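Local coordinates for FAD dependent oxidoreductase domain-containing protein (Deinococcus radiodurans R1, PDB 3C4N), which binds ADP and is probably an FAD-dependent oxidoreductase, although its reaction and substrate are not known, at residues H247-R259 against S342-G355. Numbering follows the deposited sequence.
Sequences HTRHGRAYRQFPR and SADVPGAWLALPGG
Gly-251 and Leu-352 open an antiparallel ladder in which each grips the other's backbone, Gly-251 N to Leu-352 O at 2.8 Å and Leu-352 N back to Gly-251 O from above the carbonyl plane. Ala-253 with Leu-350 and Arg-255 with Ala-348 repeat the reciprocal pair, and Phe-257 N closes the row on Pro-346 O (2.7 Å). Between these rungs, Arg-252 and Tyr-254 sandwich the Trp-349 indole. The Arg-252 guanidinium lies flat on one face, planes 14° apart, as a cation-pi stack with CZ 3.6 Å from the six-membered-ring centroid; Tyr-254 CB meets the opposite face in a CH-pi contact, 3.7 Å from the same centroid. Were Trp-349 replaced by an alanine, the guanidinium would probably lose its stacking surface and Tyr-254 CB its CH-pi partner. Strands 251-256 and 347-352 belong to the mixed sheet beside the Rossmann-type nucleotide domain; Leu-350 comes close to Ala-78, an ADP-binding residue. With CG anti to the backbone N (chi1 -177°), the Tyr-254 ring runs along the neighbouring strand past Ala-348 and Gly-347 and carries OH to water 2, which lies 2.8 Å away at the ring edge. This water donates to Val-345 O (2.7 Å) and to Ser-342 O and accepts from Gln-256 NE2, joining the 3-10 segment 342-344 and the residue after it to strand 251-256. Gln-256 NE2 also hydrogen-bonds Gly-312 O and OE1 accepts from Arg-314 N, while Arg-255 NH2 donates to Pro-289 O and Arg-255 NH1 passes Leu-350 CD2 at 4.0 Å.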
ATOM      1  N   HIS A 247      21.840  10.017  21.023  1.00 24.92           N
ATOM      2  CA  HIS A 247      21.440   9.434  22.302  1.00 25.04           C
ATOM      3  C   HIS A 247      20.142  10.019  22.859  1.00 25.83           C
ATOM      4  O   HIS A 247      19.883  11.212  22.723  1.00 21.23           O
ATOM      5  CB  HIS A 247      22.556   9.640  23.329  1.00 26.04           C
ATOM      6  CG  HIS A 247      23.899   9.190  22.854  1.00 29.44           C
ATOM      7  ND1 HIS A 247      24.162   7.887  22.499  1.00 28.37           N
ATOM      8  CD2 HIS A 247      25.053   9.873  22.669  1.00 33.56           C
ATOM      9  CE1 HIS A 247      25.423   7.784  22.116  1.00 37.26           C
ATOM     10  NE2 HIS A 247      25.984   8.975  22.209  1.00 40.41           N
ATOM     11  N   THR A 248      19.324   9.170  23.472  1.00 23.77           N
ATOM     12  CA  THR A 248      18.078   9.610  24.093  1.00 27.23           C
ATOM     13  C   THR A 248      17.918   8.817  25.391  1.00 32.22           C
ATOM     14  O   THR A 248      18.642   7.843  25.630  1.00 30.02           O
ATOM     15  CB  THR A 248      16.823   9.365  23.192  1.00 29.86           C
ATOM     16  OG1 THR A 248      16.687   7.962  22.919  1.00 19.66           O
ATOM     17  CG2 THR A 248      16.931  10.144  21.886  1.00 28.20           C
ATOM     18  N   ARG A 249      16.961   9.223  26.218  1.00 32.34           N
ATOM     19  CA  ARG A 249      16.719   8.557  27.490  1.00 29.36           C
ATOM     20  C   ARG A 249      15.501   7.637  27.411  1.00 22.95           C
ATOM     21  O   ARG A 249      15.136   6.988  28.391  1.00 28.82           O
ATOM     22  CB  ARG A 249      16.513   9.607  28.590  1.00 32.77           C
ATOM     23  CG  ARG A 249      17.367  10.862  28.431  1.00 40.48           C
ATOM     24  CD  ARG A 249      17.711  11.514  29.775  1.00 32.92           C
ATOM     25  NE  ARG A 249      18.711  10.701  30.447  1.00 37.46           N
ATOM     26  CZ  ARG A 249      19.964  11.077  30.684  1.00 26.40           C
ATOM     27  NH1 ARG A 249      20.400  12.276  30.328  1.00 15.87           N
ATOM     28  NH2 ARG A 249      20.801  10.217  31.235  1.00 30.39           N
ATOM     29  N   HIS A 250      14.879   7.566  26.238  1.00 24.06           N
ATOM     30  CA  HIS A 250      13.685   6.733  26.067  1.00 22.69           C
ATOM     31  C   HIS A 250      13.909   5.241  26.313  1.00 19.58           C
ATOM     32  O   HIS A 250      14.985   4.700  26.056  1.00 23.55           O
ATOM     33  CB  HIS A 250      13.112   6.951  24.672  1.00 22.62           C
ATOM     34  CG  HIS A 250      12.916   8.391  24.335  1.00 20.94           C
ATOM     35  ND1 HIS A 250      13.460   8.967  23.207  1.00 24.30           N
ATOM     36  CD2 HIS A 250      12.257   9.379  24.984  1.00 17.75           C
ATOM     37  CE1 HIS A 250      13.146  10.249  23.177  1.00 19.73           C
ATOM     38  NE2 HIS A 250      12.415  10.525  24.242  1.00 24.05           N
ATOM     39  N   GLY A 251      12.876   4.578  26.811  1.00 16.56           N
ATOM     40  CA  GLY A 251      12.992   3.168  27.093  1.00  9.98           C
ATOM     41  C   GLY A 251      11.912   2.364  26.415  1.00 21.56           C
ATOM     42  O   GLY A 251      11.079   2.900  25.685  1.00 19.22           O
ATOM     43  N   ARG A 252      11.921   1.065  26.672  1.00 20.60           N
ATOM     44  CA  ARG A 252      10.948   0.178  26.073  1.00 24.00           C
ATOM     45  C   ARG A 252      10.490  -0.887  27.055  1.00 22.31           C
ATOM     46  O   ARG A 252      11.254  -1.321  27.913  1.00 33.33           O
ATOM     47  CB  ARG A 252      11.557  -0.468  24.823  1.00 28.59           C
ATOM     48  CG  ARG A 252      12.947  -1.062  25.030  1.00 31.23           C
ATOM     49  CD  ARG A 252      13.702  -1.217  23.704  1.00 33.18           C
ATOM     50  NE  ARG A 252      13.282  -2.370  22.905  1.00 35.18           N
ATOM     51  CZ  ARG A 252      13.655  -3.625  23.143  1.00 26.53           C
ATOM     52  NH1 ARG A 252      14.454  -3.902  24.164  1.00 30.73           N
ATOM     53  NH2 ARG A 252      13.248  -4.601  22.346  1.00 38.27           N
ATOM     54  N   ALA A 253       9.233  -1.293  26.942  1.00 20.00           N
ATOM     55  CA  ALA A 253       8.709  -2.325  27.816  1.00 17.50           C
ATOM     56  C   ALA A 253       7.919  -3.342  26.998  1.00 21.04           C
ATOM     57  O   ALA A 253       7.211  -2.989  26.052  1.00 25.72           O
ATOM     58  CB  ALA A 253       7.825  -1.712  28.889  1.00 16.88           C
ATOM     59  N   TYR A 254       8.068  -4.615  27.348  1.00 17.20           N
ATOM     60  CA  TYR A 254       7.336  -5.659  26.661  1.00 16.94           C
ATOM     61  C   TYR A 254       6.115  -5.975  27.484  1.00 20.35           C
ATOM     62  O   TYR A 254       6.207  -6.348  28.657  1.00 11.25           O
ATOM     63  CB  TYR A 254       8.156  -6.925  26.512  1.00 21.60           C
ATOM     64  CG  TYR A 254       7.440  -8.001  25.732  1.00 24.38           C
ATOM     65  CD1 TYR A 254       7.154  -7.837  24.379  1.00 27.85           C
ATOM     66  CD2 TYR A 254       7.099  -9.208  26.330  1.00 25.57           C
ATOM     67  CE1 TYR A 254       6.559  -8.855  23.641  1.00 27.39           C
ATOM     68  CE2 TYR A 254       6.505 -10.228  25.600  1.00 22.42           C
ATOM     69  CZ  TYR A 254       6.244 -10.051  24.261  1.00 25.92           C
ATOM     70  OH  TYR A 254       5.733 -11.094  23.531  1.00 24.36           O
ATOM     71  N   ARG A 255       4.962  -5.834  26.848  1.00 26.38           N
ATOM     72  CA  ARG A 255       3.697  -6.075  27.508  1.00 22.00           C
ATOM     73  C   ARG A 255       2.918  -7.133  26.758  1.00 23.59           C
ATOM     74  O   ARG A 255       2.817  -7.101  25.533  1.00 20.08           O
ATOM     75  CB  ARG A 255       2.908  -4.778  27.562  1.00 21.06           C
ATOM     76  CG  ARG A 255       1.536  -4.903  28.161  1.00 25.90           C
ATOM     77  CD  ARG A 255       0.759  -3.634  27.866  1.00 26.24           C
ATOM     78  NE  ARG A 255       0.495  -2.857  29.065  1.00 20.00           N
ATOM     79  CZ  ARG A 255       0.069  -1.601  29.052  1.00 20.06           C
ATOM     80  NH1 ARG A 255      -0.132  -0.979  27.897  1.00 14.65           N
ATOM     81  NH2 ARG A 255      -0.172  -0.977  30.196  1.00 13.10           N
ATOM     82  N   GLN A 256       2.365  -8.068  27.515  1.00 19.91           N
ATOM     83  CA  GLN A 256       1.590  -9.153  26.951  1.00 26.89           C
ATOM     84  C   GLN A 256       0.107  -8.834  27.108  1.00 26.54           C
ATOM     85  O   GLN A 256      -0.272  -8.064  27.987  1.00 21.24           O
ATOM     86  CB  GLN A 256       1.938 -10.450  27.683  1.00 31.59           C
ATOM     87  CG  GLN A 256       3.428 -10.740  27.718  1.00 30.70           C
ATOM     88  CD  GLN A 256       3.759 -12.002  28.487  1.00 34.90           C
ATOM     89  OE1 GLN A 256       3.589 -12.069  29.713  1.00 33.46           O
ATOM     90  NE2 GLN A 256       4.232 -13.018  27.770  1.00 27.07           N
ATOM     91  N   PHE A 257      -0.732  -9.418  26.256  1.00 24.39           N
ATOM     92  CA  PHE A 257      -2.164  -9.165  26.334  1.00 24.01           C
ATOM     93  C   PHE A 257      -2.980 -10.454  26.376  1.00 28.59           C
ATOM     94  O   PHE A 257      -3.834 -10.695  25.510  1.00 29.30           O
ATOM     95  CB  PHE A 257      -2.620  -8.306  25.148  1.00 22.22           C
ATOM     96  CG  PHE A 257      -1.821  -7.044  24.969  1.00 17.36           C
ATOM     97  CD1 PHE A 257      -0.571  -7.076  24.355  1.00 20.36           C
ATOM     98  CD2 PHE A 257      -2.326  -5.817  25.389  1.00 12.91           C
ATOM     99  CE1 PHE A 257       0.161  -5.905  24.156  1.00 15.67           C
ATOM    100  CE2 PHE A 257      -1.604  -4.640  25.197  1.00 12.84           C
ATOM    101  CZ  PHE A 257      -0.356  -4.683  24.576  1.00 14.98           C
ATOM    102  N   PRO A 258      -2.738 -11.303  27.388  1.00 26.27           N
ATOM    103  CA  PRO A 258      -3.497 -12.556  27.476  1.00 20.25           C
ATOM    104  C   PRO A 258      -5.006 -12.322  27.497  1.00 24.99           C
ATOM    105  O   PRO A 258      -5.484 -11.317  28.028  1.00 26.04           O
ATOM    106  CB  PRO A 258      -2.968 -13.192  28.763  1.00 18.87           C
ATOM    107  CG  PRO A 258      -2.513 -12.023  29.576  1.00 20.02           C
ATOM    108  CD  PRO A 258      -1.866 -11.122  28.560  1.00 18.07           C
ATOM    109  N   ARG A 259      -5.750 -13.258  26.913  1.00 32.16           N
ATOM    110  CA  ARG A 259      -7.203 -13.158  26.842  1.00 28.68           C
ATOM    111  C   ARG A 259      -7.951 -13.885  27.959  1.00 27.64           C
ATOM    112  O   ARG A 259      -7.555 -14.970  28.385  1.00 30.22           O
ATOM    113  CB  ARG A 259      -7.709 -13.671  25.495  1.00 23.68           C
ATOM    114  CG  ARG A 259      -9.218 -13.664  25.432  1.00 29.66           C
ATOM    115  CD  ARG A 259      -9.747 -13.621  24.026  1.00 31.89           C
ATOM    116  NE  ARG A 259     -11.098 -14.091  24.038  1.00 46.21           N
ATOM    117  CZ  ARG A 259     -12.262 -13.551  23.692  1.00 40.46           C
ATOM    118  NH1 ARG A 259     -12.462 -12.332  23.202  1.00 45.21           N
ATOM    119  NH2 ARG A 259     -13.287 -14.349  23.893  1.00 38.41           N
ATOM    120  N   SER A 342       5.888 -18.216  26.304  1.00 37.86           N
ATOM    121  CA  SER A 342       5.659 -16.853  25.843  1.00 38.37           C
ATOM    122  C   SER A 342       5.238 -16.772  24.382  1.00 38.52           C
ATOM    123  O   SER A 342       4.629 -15.790  23.960  1.00 38.97           O
ATOM    124  CB  SER A 342       6.918 -16.017  26.046  1.00 35.28           C
ATOM    125  OG  SER A 342       6.716 -14.702  25.569  1.00 45.35           O
ATOM    126  N   ALA A 343       5.569 -17.805  23.615  1.00 38.80           N
ATOM    127  CA  ALA A 343       5.228 -17.850  22.200  1.00 37.69           C
ATOM    128  C   ALA A 343       3.724 -17.981  21.976  1.00 33.69           C
ATOM    129  O   ALA A 343       3.212 -17.584  20.933  1.00 36.61           O
ATOM    130  CB  ALA A 343       5.957 -19.009  21.526  1.00 44.42           C
ATOM    131  N   ASP A 344       3.012 -18.537  22.948  1.00 34.44           N
ATOM    132  CA  ASP A 344       1.568 -18.695  22.807  1.00 33.72           C
ATOM    133  C   ASP A 344       0.801 -17.467  23.302  1.00 32.19           C
ATOM    134  O   ASP A 344      -0.415 -17.410  23.169  1.00 35.62           O
ATOM    135  CB  ASP A 344       1.083 -19.927  23.583  1.00 41.89           C
ATOM    136  CG  ASP A 344       1.759 -21.222  23.130  1.00 42.97           C
ATOM    137  OD1 ASP A 344       1.658 -21.573  21.929  1.00 39.40           O
ATOM    138  OD2 ASP A 344       2.384 -21.884  23.989  1.00 38.34           O
ATOM    139  N   VAL A 345       1.513 -16.485  23.845  1.00 26.25           N
ATOM    140  CA  VAL A 345       0.883 -15.290  24.398  1.00 23.16           C
ATOM    141  C   VAL A 345       1.102 -13.984  23.608  1.00 25.23           C
ATOM    142  O   VAL A 345       2.238 -13.523  23.446  1.00 25.66           O
ATOM    143  CB  VAL A 345       1.373 -15.104  25.858  1.00 16.71           C
ATOM    144  CG1 VAL A 345       0.702 -13.911  26.509  1.00  7.29           C
ATOM    145  CG2 VAL A 345       1.090 -16.374  26.646  1.00 16.85           C
ATOM    146  N   PRO A 346       0.010 -13.371  23.112  1.00 20.33           N
ATOM    147  CA  PRO A 346       0.067 -12.118  22.347  1.00 23.41           C
ATOM    148  C   PRO A 346       0.890 -11.066  23.102  1.00 22.76           C
ATOM    149  O   PRO A 346       0.583 -10.741  24.248  1.00 20.63           O
ATOM    150  CB  PRO A 346      -1.406 -11.718  22.234  1.00 18.83           C
ATOM    151  CG  PRO A 346      -2.110 -13.026  22.227  1.00 16.65           C
ATOM    152  CD  PRO A 346      -1.389 -13.787  23.315  1.00 22.88           C
ATOM    153  N   GLY A 347       1.928 -10.535  22.456  1.00 26.62           N
ATOM    154  CA  GLY A 347       2.776  -9.549  23.104  1.00 18.73           C
ATOM    155  C   GLY A 347       3.395  -8.575  22.121  1.00 20.30           C
ATOM    156  O   GLY A 347       3.463  -8.859  20.928  1.00 25.45           O
ATOM    157  N   ALA A 348       3.849  -7.425  22.618  1.00 21.80           N
ATOM    158  CA  ALA A 348       4.452  -6.401  21.769  1.00 20.37           C
ATOM    159  C   ALA A 348       5.328  -5.459  22.573  1.00 18.57           C
ATOM    160  O   ALA A 348       5.186  -5.351  23.790  1.00 23.55           O
ATOM    161  CB  ALA A 348       3.366  -5.603  21.061  1.00 13.74           C
ATOM    162  N   TRP A 349       6.235  -4.774  21.891  1.00 17.31           N
ATOM    163  CA  TRP A 349       7.100  -3.821  22.574  1.00 24.79           C
ATOM    164  C   TRP A 349       6.536  -2.408  22.442  1.00 21.74           C
ATOM    165  O   TRP A 349       6.237  -1.950  21.338  1.00 21.45           O
ATOM    166  CB  TRP A 349       8.521  -3.855  21.998  1.00 22.83           C
ATOM    167  CG  TRP A 349       9.307  -5.068  22.373  1.00 24.51           C
ATOM    168  CD1 TRP A 349       9.399  -6.244  21.677  1.00 21.21           C
ATOM    169  CD2 TRP A 349      10.135  -5.221  23.530  1.00 22.64           C
ATOM    170  NE1 TRP A 349      10.238  -7.113  22.329  1.00 22.82           N
ATOM    171  CE2 TRP A 349      10.703  -6.512  23.470  1.00 29.04           C
ATOM    172  CE3 TRP A 349      10.452  -4.391  24.612  1.00 26.38           C
ATOM    173  CZ2 TRP A 349      11.577  -6.994  24.455  1.00 32.78           C
ATOM    174  CZ3 TRP A 349      11.323  -4.870  25.595  1.00 31.71           C
ATOM    175  CH2 TRP A 349      11.874  -6.158  25.508  1.00 25.75           C
ATOM    176  N   LEU A 350       6.380  -1.727  23.571  1.00 20.61           N
ATOM    177  CA  LEU A 350       5.876  -0.362  23.561  1.00 18.73           C
ATOM    178  C   LEU A 350       6.961   0.582  24.023  1.00 20.04           C
ATOM    179  O   LEU A 350       7.725   0.269  24.939  1.00 19.69           O
ATOM    180  CB  LEU A 350       4.657  -0.196  24.473  1.00 19.73           C
ATOM    181  CG  LEU A 350       3.302  -0.714  23.957  1.00 24.49           C
ATOM    182  CD1 LEU A 350       3.258  -2.235  24.061  1.00 25.40           C
ATOM    183  CD2 LEU A 350       2.181  -0.103  24.797  1.00 26.73           C
ATOM    184  N   ALA A 351       7.046   1.733  23.365  1.00 21.20           N
ATOM    185  CA  ALA A 351       8.034   2.720  23.744  1.00 17.69           C
ATOM    186  C   ALA A 351       7.579   3.362  25.036  1.00 18.57           C
ATOM    187  O   ALA A 351       6.384   3.472  25.311  1.00 20.87           O
ATOM    188  CB  ALA A 351       8.183   3.786  22.660  1.00 16.00           C
ATOM    189  N   LEU A 352       8.564   3.758  25.827  1.00 15.03           N
ATOM    190  CA  LEU A 352       8.358   4.426  27.090  1.00 11.83           C
ATOM    191  C   LEU A 352       9.130   5.734  26.956  1.00 16.98           C
ATOM    192  O   LEU A 352      10.363   5.752  26.997  1.00 18.74           O
ATOM    193  CB  LEU A 352       8.916   3.579  28.229  1.00  8.86           C
ATOM    194  CG  LEU A 352       7.835   2.938  29.093  1.00 13.04           C
ATOM    195  CD1 LEU A 352       6.843   2.190  28.219  1.00 11.71           C
ATOM    196  CD2 LEU A 352       8.468   2.013  30.109  1.00 16.28           C
ATOM    197  N   PRO A 353       8.410   6.844  26.745  1.00 15.44           N
ATOM    198  CA  PRO A 353       9.108   8.121  26.607  1.00 11.38           C
ATOM    199  C   PRO A 353       9.849   8.442  27.910  1.00 18.54           C
ATOM    200  O   PRO A 353       9.288   8.325  29.003  1.00 10.60           O
ATOM    201  CB  PRO A 353       7.973   9.104  26.312  1.00 16.86           C
ATOM    202  CG  PRO A 353       6.878   8.232  25.712  1.00 10.92           C
ATOM    203  CD  PRO A 353       6.954   7.010  26.579  1.00 10.89           C
ATOM    204  N   GLY A 354      11.112   8.834  27.783  1.00 23.96           N
ATOM    205  CA  GLY A 354      11.909   9.152  28.953  1.00 23.01           C
ATOM    206  C   GLY A 354      12.068   7.963  29.886  1.00 28.13           C
ATOM    207  O   GLY A 354      12.580   8.112  30.987  1.00 35.74           O
ATOM    208  N   GLY A 355      11.627   6.786  29.452  1.00 23.37           N
ATOM    209  CA  GLY A 355      11.739   5.605  30.283  1.00 16.80           C
ATOM    210  C   GLY A 355      10.671   5.525  31.354  1.00 18.68           C
ATOM    211  O   GLY A 355      10.694   4.623  32.186  1.00 17.64           O
TER
HETATM  212  O   HOH W   1       5.967 -10.643  20.147  1.00 24.82           O
HETATM  213  O   HOH W   2       4.458 -13.174  24.893  1.00 31.15           O